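Local structure of succinate-semialdehyde dehydrogenase (Streptococcus pyogenes MGAS1882, 4OGD) at residues Val203-Ser208 against Ala213-Glu218. The protein probably oxidises succinic semialdehyde to succinate, with NADP+ bound as its cofactor. Residues are numbered along the deposited sequence; the frame is centred on the assembly and turned at random.
Sequences VCLTGS and ASIAEE
Ile215 lies over Val203 and Leu205, packing helix 209-221 onto strand 200-206 within the beta-alpha-beta unit that strand 225-229 completes, part of the Rossmann-type nucleotide-binding domain. The contact between the two segments is wholly apolar and buries 137 Å². Val203 and Leu205, two residues apart on the strand, both turn toward the helix, whereas Cys204 between them faces away and packs on Phe446.

Ile215 makes its closest contacts to the two partners with different branches. Its CG2 methyl, anti to the backbone N, rests on Val203 CG1 at 3.6 Å, the two side chains crossing at about a right angle. Its CG1 methylene takes the other neighbour, with Leu205 CD1 3.5 Å away; Leu205 CD1 also lies 3.7 Å from Ile215 CB, so it bears on the root of the isoleucine side chain, and 4.0 Å from Ile215 CG2. Leu205 reaches this position with CG anti to its own backbone N (chi1 -180°).

Helix 188-196 adds Val191 and Ile195 against Ile215, and Val203 also touches Ile195, so the apolar layer continues beyond this helix and strand. Gly207 lies in the turn leading from the strand to the helix. Ser208 follows as the N-cap of helix 209-221, its OG hydrogen-bonded to Gly211 N.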
loop_
_atom_site.group_PDB
_atom_site.type_symbol
_atom_site.label_atom_id
_atom_site.label_comp_id
_atom_site.label_asym_id
_atom_site.label_seq_id
_atom_site.Cartn_x
_atom_site.Cartn_y
_atom_site.Cartn_z
ATOM N N VAL A 203 6.837 -2.775 6.056
ATOM C CA VAL A 203 8.103 -2.070 5.903
ATOM C C VAL A 203 7.835 -0.673 5.357
ATOM O O VAL A 203 7.201 -0.516 4.317
ATOM C CB VAL A 203 9.066 -2.807 4.945
ATOM C CG1 VAL A 203 10.400 -2.094 4.912
ATOM C CG2 VAL A 203 9.249 -4.272 5.368
ATOM N N CYS A 204 8.310 0.349 6.062
ATOM C CA CYS A 204 8.238 1.707 5.531
ATOM C C CYS A 204 9.649 2.177 5.240
ATOM O O CYS A 204 10.536 2.083 6.089
ATOM C CB CYS A 204 7.520 2.666 6.495
ATOM S SG CYS A 204 8.144 2.641 8.203
ATOM N N LEU A 205 9.867 2.673 4.030
ATOM C CA LEU A 205 11.189 3.136 3.654
ATOM C C LEU A 205 11.151 4.553 3.132
ATOM O O LEU A 205 10.265 4.927 2.366
ATOM C CB LEU A 205 11.802 2.219 2.585
ATOM C CG LEU A 205 13.207 2.577 2.081
ATOM C CD1 LEU A 205 13.983 1.309 1.765
ATOM C CD2 LEU A 205 13.182 3.489 0.843
ATOM N N THR A 206 12.144 5.325 3.553
ATOM C CA THR A 206 12.438 6.614 2.957
ATOM C C THR A 206 13.883 6.552 2.502
ATOM O O THR A 206 14.762 6.140 3.259
ATOM C CB THR A 206 12.260 7.741 3.978
ATOM O OG1 THR A 206 10.902 7.740 4.437
ATOM C CG2 THR A 206 12.554 9.082 3.327
ATOM N N GLY A 207 14.137 6.925 1.256
ATOM C CA GLY A 207 15.500 6.871 0.752
ATOM C C GLY A 207 15.545 6.920 -0.756
ATOM O O GLY A 207 14.723 7.589 -1.383
ATOM N N SER A 208 16.509 6.217 -1.340
ATOM C CA SER A 208 16.733 6.281 -2.778
ATOM C C SER A 208 15.921 5.229 -3.485
ATOM O O SER A 208 15.521 4.225 -2.884
ATOM C CB SER A 208 18.203 6.025 -3.091
ATOM O OG SER A 208 18.489 4.643 -2.927
ATOM N N ALA A 213 13.644 -0.067 -4.350
ATOM C CA ALA A 213 13.337 -1.227 -5.174
ATOM C C ALA A 213 13.824 -2.520 -4.531
ATOM O O ALA A 213 13.128 -3.532 -4.562
ATOM C CB ALA A 213 13.922 -1.060 -6.570
ATOM N N SER A 214 15.017 -2.482 -3.943
ATOM C CA SER A 214 15.573 -3.658 -3.277
ATOM C C SER A 214 14.687 -4.119 -2.121
ATOM O O SER A 214 14.361 -5.300 -1.990
ATOM C CB SER A 214 16.986 -3.352 -2.777
ATOM O OG SER A 214 17.460 -4.372 -1.919
ATOM N N ILE A 215 14.288 -3.168 -1.292
ATOM C CA ILE A 215 13.480 -3.463 -0.124
ATOM C C ILE A 215 12.055 -3.879 -0.521
ATOM O O ILE A 215 11.501 -4.829 0.032
ATOM C CB ILE A 215 13.486 -2.239 0.830
ATOM C CG1 ILE A 215 14.870 -2.077 1.466
ATOM C CG2 ILE A 215 12.438 -2.379 1.899
ATOM C CD1 ILE A 215 15.260 -3.231 2.363
ATOM N N ALA A 216 11.474 -3.195 -1.504
ATOM C CA ALA A 216 10.104 -3.499 -1.907
ATOM C C ALA A 216 10.025 -4.858 -2.590
ATOM O O ALA A 216 9.025 -5.578 -2.460
ATOM C CB ALA A 216 9.544 -2.397 -2.809
ATOM N N GLU A 217 11.072 -5.210 -3.331
ATOM C CA GLU A 217 11.143 -6.532 -3.951
ATOM C C GLU A 217 11.140 -7.631 -2.885
ATOM O O GLU A 217 10.396 -8.612 -2.996
ATOM C CB GLU A 217 12.384 -6.638 -4.848
ATOM C CG GLU A 217 12.562 -7.985 -5.535
ATOM C CD GLU A 217 13.854 -8.079 -6.327
ATOM O OE1 GLU A 217 14.484 -7.035 -6.570
ATOM O OE2 GLU A 217 14.238 -9.207 -6.698
ATOM N N GLU A 218 11.954 -7.454 -1.841
ATOM C CA GLU A 218 12.041 -8.429 -0.757
ATOM C C GLU A 218 10.729 -8.479 0.040
ATOM O O GLU A 218 10.266 -9.549 0.433
ATOM C CB GLU A 218 13.237 -8.101 0.154
ATOM C CG GLU A 218 13.465 -9.099 1.279
ATOM C CD GLU A 218 13.923 -10.471 0.793
ATOM O OE1 GLU A 218 14.596 -10.549 -0.261
ATOM O OE2 GLU A 218 13.610 -11.473 1.475
#